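Amphiphysin (Drosophila melanogaster, PDB 1URU) probably senses and helps shape curved membranes in endocytosis through its BAR domain, a dimer of long coiled-coil helices. Local coordinates at residues A[32-35]-A[36-39]; A[130-133]-A[134-138]; A[90-93]-A[94-98]; A[208-211]-A[212-216]. All blocks are in the same frame, centred on the assembly; numbering follows the deposited sequence.

Overall arrangement
Following the chain from the N terminus, contact 1 caps the start of helix 35-84, contact 3 starts helix 92-156, contact 2 lies farther along that same helix, and contact 4 lies in helix 172-239. Each closes only a turn between adjoining segments, and all four follow in series: none nests in or crosses another. The helices fold back on one another, so contacts 1 and 2 touch where Arg138 meets Phe39 and, in a long, weak ion pair, Asp36. Contact 3 lies on the opposite side of the chain's centre, about 69 Å from contact 1, centre to centre. Contact 4, about 30 Å from contact 3 between centres, faces the second subunit.

Contact 1: residues A[32-35]-A[36-39]; sequences DRTA and DEIF
Thr34 and Glu37 grip each other twice where the leading loop turns into helix 35-84. The Glu37 side chain leaves the backbone with CG anti to its carbonyl carbon (chi1 -67°), which turns it back toward the residues before the helix. CB and then CG pass beside the Thr34 hydroxyl, CG lying 3.2 Å from Thr34 OG1. CD also stays near Thr34 OG1, and the carboxylate ends at the Thr34 backbone: Thr34 N donates to Glu37 OE1 over 3.3 Å, nearly straight at 163°, reaching the anti side of the oxygen and 25° out of the carboxylate plane. In return Glu37 N donates to Thr34 OG1 at 3.2 Å. The pair is a capping box with Thr34 as N-cap, and Ile38 N to Thr34 O (3.1 Å) and Phe39 N to Ala35 O (3.0 Å) begin the regular helical bonding.

Arg33 bends at chi2 and chi3 and crosses Ile38 at about a right angle, laying one guanidinium face on Ile38 CG1, which is 3.7 Å from Arg33 CZ and offset toward the rim of the group. Its NE forms a salt bridge with Asp41, about one turn after Ile38. Were Arg33 cut back to an alanine, Asp41 would probably lose this cation and Ile38 CG1 its cover. Phe39, buried, packs against helix 172-239 and makes a cation-pi contact with Arg138. The chemistry implies that the first turn supplies its own cap: Thr34 OG1 accepts from the Glu37 amide, which would otherwise lack a helical acceptor, while the Glu37 carboxylate, close to the helix start, is probably stabilised as an anion.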
loop_
_atom_site.group_PDB
_atom_site.type_symbol
_atom_site.label_atom_id
_atom_site.label_comp_id
_atom_site.label_asym_id
_atom_site.label_seq_id
_atom_site.Cartn_x
_atom_site.Cartn_y
_atom_site.Cartn_z
ATOM N N ASP A 32 45.019 15.529 19.273
ATOM C CA ASP A 32 46.340 15.629 18.620
ATOM C C ASP A 32 46.330 15.612 17.076
ATOM O O ASP A 32 47.397 15.523 16.455
ATOM C CB ASP A 32 47.322 14.588 19.177
ATOM C CG ASP A 32 46.947 13.143 18.849
ATOM O OD1 ASP A 32 47.913 12.379 18.619
ATOM O OD2 ASP A 32 45.776 12.661 18.815
ATOM N N ARG A 33 45.139 15.763 16.477
ATOM C CA ARG A 33 44.995 15.751 15.016
ATOM C C ARG A 33 45.605 16.994 14.378
ATOM O O ARG A 33 45.656 18.067 14.983
ATOM C CB ARG A 33 43.528 15.635 14.520
ATOM C CG ARG A 33 42.469 15.134 15.484
ATOM C CD ARG A 33 41.376 14.212 14.907
ATOM N NE ARG A 33 40.091 14.822 14.498
ATOM C CZ ARG A 33 39.259 15.553 15.254
ATOM N NH1 ARG A 33 39.528 15.871 16.517
ATOM N NH2 ARG A 33 38.130 15.990 14.725
ATOM N N THR A 34 46.071 16.827 13.144
ATOM C CA THR A 34 46.494 17.946 12.309
ATOM C C THR A 34 45.227 18.528 11.731
ATOM O O THR A 34 44.168 17.937 11.901
ATOM C CB THR A 34 47.406 17.485 11.179
ATOM O OG1 THR A 34 46.707 16.549 10.360
ATOM C CG2 THR A 34 48.657 16.719 11.707
ATOM N N ALA A 35 45.325 19.675 11.058
ATOM C CA ALA A 35 44.167 20.292 10.392
ATOM C C ALA A 35 43.624 19.397 9.272
ATOM O O ALA A 35 42.411 19.269 9.102
ATOM C CB ALA A 35 44.522 21.634 9.852
ATOM N N ASP A 36 44.528 18.758 8.535
ATOM C CA ASP A 36 44.148 17.813 7.487
ATOM C C ASP A 36 43.427 16.552 7.978
ATOM O O ASP A 36 42.500 16.074 7.315
ATOM C CB ASP A 36 45.368 17.417 6.661
ATOM C CG ASP A 36 45.908 18.574 5.876
ATOM O OD1 ASP A 36 45.100 19.490 5.599
ATOM O OD2 ASP A 36 47.117 18.674 5.539
ATOM N N GLU A 37 43.846 16.028 9.122
ATOM C CA GLU A 37 43.213 14.848 9.703
ATOM C C GLU A 37 41.821 15.218 10.204
ATOM O O GLU A 37 40.888 14.444 10.069
ATOM C CB GLU A 37 44.080 14.249 10.823
ATOM C CG GLU A 37 45.422 13.655 10.348
ATOM C CD GLU A 37 46.241 13.033 11.475
ATOM O OE1 GLU A 37 46.269 13.589 12.599
ATOM O OE2 GLU A 37 46.859 11.967 11.249
ATOM N N ILE A 38 41.677 16.420 10.751
ATOM C CA ILE A 38 40.357 16.960 11.104
ATOM C C ILE A 38 39.469 17.062 9.871
ATOM O O ILE A 38 38.286 16.797 9.949
ATOM C CB ILE A 38 40.504 18.369 11.787
ATOM C CG1 ILE A 38 40.852 18.213 13.263
ATOM C CG2 ILE A 38 39.254 19.240 11.632
ATOM C CD1 ILE A 38 41.781 19.286 13.784
ATOM N N PHE A 39 40.034 17.487 8.744
ATOM C CA PHE A 39 39.259 17.675 7.521
ATOM C C PHE A 39 38.740 16.326 7.067
ATOM O O PHE A 39 37.589 16.209 6.671
ATOM C CB PHE A 39 40.131 18.287 6.420
ATOM C CG PHE A 39 39.396 18.580 5.144
ATOM C CD1 PHE A 39 38.910 19.849 4.888
ATOM C CD2 PHE A 39 39.218 17.592 4.186
ATOM C CE1 PHE A 39 38.236 20.126 3.709
ATOM C CE2 PHE A 39 38.541 17.858 2.995
ATOM C CZ PHE A 39 38.043 19.124 2.764
#

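Contact 2: residues A[130-133]-A[134-138]; sequences EMKK and KVEKR
Lys132 and Glu136, one turn apart, meet through the lysine's aliphatic stem and not its charge. Lys132 runs out fully extended from CG placed opposite the backbone N (chi1 -177°), whereas Glu136 starts with CG beside its own N (chi1 -77°) and therefore leans back over the preceding turn. The two cross obliquely, bringing Glu136 OE1 to 3.6 Å from Lys132 CG. The charged ends stay apart, with Lys132 NZ 5.3 Å from Glu136 OE2, so any attraction is through space, without a salt bridge.

In the backbone, Glu136 N donates to Lys132 O at 3.0 Å, 167° at the hydrogen. Val135 N reaches Met131 O at 2.9 Å, and Val135 CG2 lies beside that same carbonyl oxygen, the methyl 3.5 Å from it. Lys134 N bonds to Glu130 O at 3.2 Å, and Lys137 N to Lys133 O at 3.0 Å. Lys134 touches the earlier turn with CB alone; beyond it the chain is stretched straight and carries NZ away from the segment.

The turn sits between two other helices of the bundle. Met131, a selenomethionine, and Lys132 touch Phe46 of helix 35-84, and buried Val135 packs on Leu43. Toward helix 172-239, Lys134 makes salt bridges to Glu188 and Glu192, while Arg138 hydrogen-bonds Asn186 and packs on Tyr182 and Leu189.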
loop_
_atom_site.group_PDB
_atom_site.type_symbol
_atom_site.label_atom_id
_atom_site.label_comp_id
_atom_site.label_asym_id
_atom_site.label_seq_id
_atom_site.Cartn_x
_atom_site.Cartn_y
_atom_site.Cartn_z
ATOM N N GLU A 130 26.361 19.145 -4.459
ATOM C CA GLU A 130 27.059 20.426 -4.733
ATOM C C GLU A 130 28.206 20.705 -3.719
ATOM O O GLU A 130 29.164 21.419 -3.997
ATOM C CB GLU A 130 26.016 21.565 -4.744
ATOM C CG GLU A 130 26.490 22.951 -5.187
ATOM C CD GLU A 130 25.350 23.990 -5.144
ATOM O OE1 GLU A 130 24.752 24.219 -4.048
ATOM O OE2 GLU A 130 25.026 24.574 -6.214
HETATM N N MSE A 131 28.063 20.119 -2.534
HETATM C CA MSE A 131 29.070 20.113 -1.488
HETATM C C MSE A 131 30.161 19.159 -1.865
HETATM O O MSE A 131 31.317 19.470 -1.711
HETATM C CB MSE A 131 28.439 19.670 -0.169
HETATM C CG MSE A 131 29.327 19.832 1.075
HETATM SE SE MSE A 131 30.146 21.715 1.410
HETATM C CE MSE A 131 28.661 22.589 2.078
ATOM N N LYS A 132 29.801 17.989 -2.377
ATOM C CA LYS A 132 30.788 16.998 -2.841
ATOM C C LYS A 132 31.602 17.619 -3.978
ATOM O O LYS A 132 32.808 17.488 -4.036
ATOM C CB LYS A 132 30.076 15.702 -3.288
ATOM C CG LYS A 132 30.971 14.548 -3.721
ATOM C CD LYS A 132 30.192 13.224 -3.810
ATOM C CE LYS A 132 31.121 11.987 -3.927
ATOM N NZ LYS A 132 30.385 10.714 -4.217
ATOM N N LYS A 133 30.935 18.337 -4.863
ATOM C CA LYS A 133 31.626 19.028 -5.937
ATOM C C LYS A 133 32.641 20.028 -5.386
ATOM O O LYS A 133 33.767 20.124 -5.894
ATOM C CB LYS A 133 30.625 19.742 -6.845
ATOM C CG LYS A 133 31.184 20.034 -8.232
ATOM C CD LYS A 133 30.124 20.579 -9.210
ATOM C CE LYS A 133 30.794 21.392 -10.357
ATOM N NZ LYS A 133 29.927 21.477 -11.582
ATOM N N LYS A 134 32.257 20.761 -4.340
ATOM C CA LYS A 134 33.172 21.699 -3.715
ATOM C C LYS A 134 34.343 20.998 -3.040
ATOM O O LYS A 134 35.457 21.497 -3.065
ATOM C CB LYS A 134 32.455 22.562 -2.706
ATOM C CG LYS A 134 33.226 23.792 -2.323
ATOM C CD LYS A 134 32.383 24.656 -1.430
ATOM C CE LYS A 134 33.100 25.918 -1.005
ATOM N NZ LYS A 134 32.102 26.990 -0.749
ATOM N N VAL A 135 34.107 19.847 -2.433
ATOM C CA VAL A 135 35.190 19.128 -1.787
ATOM C C VAL A 135 36.207 18.605 -2.794
ATOM O O VAL A 135 37.403 18.669 -2.543
ATOM C CB VAL A 135 34.676 17.966 -0.978
ATOM C CG1 VAL A 135 35.813 17.024 -0.614
ATOM C CG2 VAL A 135 33.966 18.477 0.272
ATOM N N GLU A 136 35.722 18.077 -3.918
ATOM C CA GLU A 136 36.573 17.581 -5.003
ATOM C C GLU A 136 37.333 18.745 -5.654
ATOM O O GLU A 136 38.404 18.554 -6.204
ATOM C CB GLU A 136 35.732 16.798 -6.041
ATOM C CG GLU A 136 35.357 15.394 -5.568
ATOM C CD GLU A 136 34.148 14.758 -6.272
ATOM O OE1 GLU A 136 33.118 15.423 -6.491
ATOM O OE2 GLU A 136 34.210 13.543 -6.569
ATOM N N LYS A 137 36.781 19.952 -5.580
ATOM C CA LYS A 137 37.524 21.141 -5.989
ATOM C C LYS A 137 38.637 21.487 -4.997
ATOM O O LYS A 137 39.687 21.919 -5.400
ATOM C CB LYS A 137 36.603 22.345 -6.164
ATOM C CG LYS A 137 37.215 23.444 -7.000
ATOM C CD LYS A 137 36.272 24.658 -7.130
ATOM C CE LYS A 137 37.038 26.001 -7.081
ATOM N NZ LYS A 137 36.220 27.100 -6.470
ATOM N N ARG A 138 38.416 21.306 -3.703
ATOM C CA ARG A 138 39.470 21.566 -2.724
ATOM C C ARG A 138 40.585 20.559 -2.918
ATOM O O ARG A 138 41.735 20.955 -3.045
ATOM C CB ARG A 138 38.932 21.518 -1.288
ATOM C CG ARG A 138 39.984 21.627 -0.185
ATOM C CD ARG A 138 40.554 20.293 0.282
ATOM N NE ARG A 138 41.091 20.394 1.629
ATOM C CZ ARG A 138 41.950 19.536 2.186
ATOM N NH1 ARG A 138 42.395 18.473 1.520
ATOM N NH2 ARG A 138 42.363 19.734 3.440
#

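Contact 3: residues A[90-93]-A[94-98]; sequences SGYD and ALQAQ
Tyr92 and Gln96 carry the side-chain part of this turn, and they make a CH-pi contact. Gln96 CG lies over one face of the phenol, 4.3 Å from the centroid of the Tyr92 ring and 27° off its normal. The torsions explain it: Gln96 sets CG beside its backbone N (chi1 -64°), back toward the preceding turn, then bends at chi2 so that its amide follows the ring outward. Tyr92, with CG opposite its own N, crosses it obliquely.

Among polar atoms, Gln96 NE2 comes to 2.8 Å from Tyr92 OH, but the angle is poor and the approach is not a hydrogen bond. The amide is turned 42° from the ring plane at the phenol end, with Gln96 NE2 also near Tyr92 CZ.

The turn opens helix 92-156, a long helix of the BAR domain's antiparallel bundle, and Gly91 stands at its N-cap. With a positive phi and no side chain, Gly91 cannot cap through a side-chain oxygen; what it gives the helix is its carbonyl.

The backbone bonds start there. Leu95 N donates to Gly91 O at 2.9 Å and, weakly, to Tyr92 O at 3.1 Å. Tyr92 O also takes Gln96 N at 3.1 Å, whereas Asp93 O receives Ala97 N at 3.0 Å.

Apolar packing ties the helix start to the other two helices. Buried Leu95 touches Leu229 of helix 172-239, Cys82 of helix 35-84 and the nearby Tyr85, which also meets Tyr92; Ala94 packs on Ile232.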
loop_
_atom_site.group_PDB
_atom_site.type_symbol
_atom_site.label_atom_id
_atom_site.label_comp_id
_atom_site.label_asym_id
_atom_site.label_seq_id
_atom_site.Cartn_x
_atom_site.Cartn_y
_atom_site.Cartn_z
ATOM N N SER A 90 -30.557 -1.212 5.405
ATOM C CA SER A 90 -30.268 -0.104 6.302
ATOM C C SER A 90 -28.763 0.217 6.265
ATOM O O SER A 90 -27.936 -0.655 5.985
ATOM C CB SER A 90 -30.758 -0.394 7.727
ATOM O OG SER A 90 -29.768 -1.046 8.504
ATOM N N GLY A 91 -28.432 1.476 6.536
ATOM C CA GLY A 91 -27.068 1.965 6.491
ATOM C C GLY A 91 -26.516 2.244 5.094
ATOM O O GLY A 91 -25.346 2.582 4.964
ATOM N N TYR A 92 -27.313 2.121 4.042
ATOM C CA TYR A 92 -26.726 2.199 2.710
ATOM C C TYR A 92 -26.184 3.601 2.378
ATOM O O TYR A 92 -25.096 3.719 1.829
ATOM C CB TYR A 92 -27.682 1.702 1.612
ATOM C CG TYR A 92 -27.125 1.943 0.224
ATOM C CD1 TYR A 92 -26.241 1.041 -0.370
ATOM C CD2 TYR A 92 -27.449 3.102 -0.483
ATOM C CE1 TYR A 92 -25.718 1.286 -1.638
ATOM C CE2 TYR A 92 -26.934 3.350 -1.748
ATOM C CZ TYR A 92 -26.074 2.446 -2.313
ATOM O OH TYR A 92 -25.572 2.701 -3.559
ATOM N N ASP A 93 -26.932 4.658 2.680
ATOM C CA ASP A 93 -26.491 6.007 2.304
ATOM C C ASP A 93 -25.341 6.408 3.216
ATOM O O ASP A 93 -24.387 7.079 2.788
ATOM C CB ASP A 93 -27.627 7.037 2.418
ATOM C CG ASP A 93 -28.816 6.729 1.520
ATOM O OD1 ASP A 93 -28.644 6.422 0.314
ATOM O OD2 ASP A 93 -29.982 6.797 1.959
ATOM N N ALA A 94 -25.461 5.980 4.481
ATOM C CA ALA A 94 -24.395 6.112 5.475
ATOM C C ALA A 94 -23.101 5.447 5.007
ATOM O O ALA A 94 -22.035 5.922 5.328
ATOM C CB ALA A 94 -24.827 5.530 6.805
ATOM N N LEU A 95 -23.207 4.354 4.256
ATOM C CA LEU A 95 -22.043 3.626 3.768
ATOM C C LEU A 95 -21.395 4.409 2.662
ATOM O O LEU A 95 -20.182 4.625 2.690
ATOM C CB LEU A 95 -22.445 2.257 3.232
ATOM C CG LEU A 95 -21.355 1.387 2.621
ATOM C CD1 LEU A 95 -20.654 0.650 3.715
ATOM C CD2 LEU A 95 -21.941 0.418 1.636
ATOM N N GLN A 96 -22.196 4.836 1.687
ATOM C CA GLN A 96 -21.701 5.693 0.624
ATOM C C GLN A 96 -20.921 6.826 1.252
ATOM O O GLN A 96 -19.829 7.137 0.804
ATOM C CB GLN A 96 -22.833 6.295 -0.184
ATOM C CG GLN A 96 -23.683 5.315 -0.943
ATOM C CD GLN A 96 -22.935 4.612 -2.062
ATOM O OE1 GLN A 96 -22.154 5.234 -2.785
ATOM N NE2 GLN A 96 -23.179 3.310 -2.208
ATOM N N ALA A 97 -21.476 7.405 2.316
ATOM C CA ALA A 97 -20.957 8.631 2.907
ATOM C C ALA A 97 -19.615 8.432 3.588
ATOM O O ALA A 97 -18.666 9.207 3.391
ATOM C CB ALA A 97 -21.960 9.189 3.907
ATOM N N GLN A 98 -19.544 7.379 4.390
ATOM C CA GLN A 98 -18.374 7.115 5.203
ATOM C C GLN A 98 -17.228 6.601 4.323
ATOM O O GLN A 98 -16.057 6.716 4.655
ATOM C CB GLN A 98 -18.732 6.110 6.281
ATOM C CG GLN A 98 -18.041 6.378 7.591
ATOM C CD GLN A 98 -18.673 7.469 8.402
ATOM O OE1 GLN A 98 -19.883 7.631 8.395
ATOM N NE2 GLN A 98 -17.851 8.205 9.139
#

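Contact 4: residues A[208-211]-A[212-216]; sequences LQTL and FATEQ
The Phe212 ring is met from one and the same side by Leu208, one turn back, and the adjacent Leu211. Leu208 lies side by side with it, its CB 3.9 Å from Phe212 CE1, while Leu211 crosses at a slant, Leu211 CG 4.0 Å from Phe212 CD2, with Leu211 CD2 near Phe212 CE2. The Leu208 carbonyl oxygen and Leu211 CG approach the ring obliquely. Phe212 has CG beside its backbone N (chi1 -71°), which brings the ring back beside Leu208. Trimming Phe212 to an alanine would probably leave a gap beside Leu208 CB and Leu211 CD2, on the side where the ring now packs.

The Glu215 side chain runs alongside Leu211, pointing the same way, its OE2 4.0 Å from Leu211 CD1, and makes a weak hydrogen bond to Tyr63 OH.

Thr210 O is gripped twice, by Thr214 N at 3.0 Å and by Thr214 OG1 at 2.6 Å, arriving from opposite faces of the carbonyl plane; the Thr214 hydroxyl thus spends its proton within its own helix.

Leu211 packs on Leu113 and Glu215 on Phe109 of helix 92-156, whereas Gln209 and Ala213 touch Glu230 of the second subunit. Such a helix, facing its own bundle and a partner chain together, is characteristic of the coiled-coil BAR dimer.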
loop_
_atom_site.group_PDB
_atom_site.type_symbol
_atom_site.label_atom_id
_atom_site.label_comp_id
_atom_site.label_asym_id
_atom_site.label_seq_id
_atom_site.Cartn_x
_atom_site.Cartn_y
_atom_site.Cartn_z
ATOM N N LEU A 208 10.669 14.274 10.316
ATOM C CA LEU A 208 9.915 13.253 11.049
ATOM C C LEU A 208 8.690 13.804 11.801
ATOM O O LEU A 208 7.714 13.101 11.934
ATOM C CB LEU A 208 10.847 12.478 11.988
ATOM C CG LEU A 208 12.013 11.729 11.322
ATOM C CD1 LEU A 208 12.816 10.968 12.337
ATOM C CD2 LEU A 208 11.512 10.764 10.275
ATOM N N GLN A 209 8.717 15.045 12.276
ATOM C CA GLN A 209 7.555 15.628 12.977
ATOM C C GLN A 209 6.418 15.731 12.000
ATOM O O GLN A 209 5.295 15.343 12.304
ATOM C CB GLN A 209 7.856 17.025 13.546
ATOM C CG GLN A 209 6.781 17.659 14.486
ATOM C CD GLN A 209 5.343 17.887 13.876
ATOM O OE1 GLN A 209 5.095 18.846 13.119
ATOM N NE2 GLN A 209 4.411 17.003 14.247
ATOM N N THR A 210 6.710 16.259 10.819
ATOM C CA THR A 210 5.728 16.318 9.725
ATOM C C THR A 210 5.238 14.922 9.338
ATOM O O THR A 210 4.035 14.705 9.210
ATOM C CB THR A 210 6.337 16.974 8.467
ATOM O OG1 THR A 210 7.016 18.183 8.808
ATOM C CG2 THR A 210 5.266 17.425 7.505
ATOM N N LEU A 211 6.177 13.993 9.141
ATOM C CA LEU A 211 5.842 12.637 8.708
ATOM C C LEU A 211 4.979 11.957 9.747
ATOM O O LEU A 211 3.957 11.386 9.416
ATOM C CB LEU A 211 7.089 11.780 8.452
ATOM C CG LEU A 211 6.845 10.285 8.224
ATOM C CD1 LEU A 211 5.960 10.061 7.014
ATOM C CD2 LEU A 211 8.142 9.520 8.069
ATOM N N PHE A 212 5.377 12.026 11.006
ATOM C CA PHE A 212 4.695 11.246 12.043
ATOM C C PHE A 212 3.313 11.767 12.368
ATOM O O PHE A 212 2.438 10.996 12.700
ATOM C CB PHE A 212 5.567 11.151 13.288
ATOM C CG PHE A 212 6.765 10.260 13.109
ATOM C CD1 PHE A 212 7.855 10.375 13.958
ATOM C CD2 PHE A 212 6.809 9.304 12.079
ATOM C CE1 PHE A 212 8.970 9.549 13.806
ATOM C CE2 PHE A 212 7.916 8.486 11.918
ATOM C CZ PHE A 212 9.006 8.606 12.796
ATOM N N ALA A 213 3.141 13.075 12.236
ATOM C CA ALA A 213 1.868 13.756 12.420
ATOM C C ALA A 213 0.903 13.468 11.269
ATOM O O ALA A 213 -0.317 13.417 11.454
ATOM C CB ALA A 213 2.124 15.259 12.497
ATOM N N THR A 214 1.456 13.327 10.070
ATOM C CA THR A 214 0.674 13.069 8.881
ATOM C C THR A 214 0.096 11.689 9.012
ATOM O O THR A 214 -1.105 11.480 8.766
ATOM C CB THR A 214 1.582 13.163 7.641
ATOM O OG1 THR A 214 2.106 14.491 7.549
ATOM C CG2 THR A 214 0.826 12.962 6.348
ATOM N N GLU A 215 0.969 10.768 9.435
ATOM C CA GLU A 215 0.603 9.391 9.695
ATOM C C GLU A 215 -0.445 9.337 10.803
ATOM O O GLU A 215 -1.476 8.714 10.654
ATOM C CB GLU A 215 1.825 8.573 10.092
ATOM C CG GLU A 215 2.892 8.447 9.018
ATOM C CD GLU A 215 2.709 7.247 8.098
ATOM O OE1 GLU A 215 1.600 6.719 7.963
ATOM O OE2 GLU A 215 3.707 6.832 7.494
ATOM N N GLN A 216 -0.187 10.023 11.904
ATOM C CA GLN A 216 -1.085 9.997 13.058
ATOM C C GLN A 216 -2.489 10.415 12.661
ATOM O O GLN A 216 -3.456 9.730 12.955
ATOM C CB GLN A 216 -0.543 10.901 14.187
ATOM C CG GLN A 216 -1.578 11.728 14.999
ATOM C CD GLN A 216 -2.497 10.872 15.839
ATOM O OE1 GLN A 216 -2.050 9.956 16.529
ATOM N NE2 GLN A 216 -3.787 11.168 15.786
#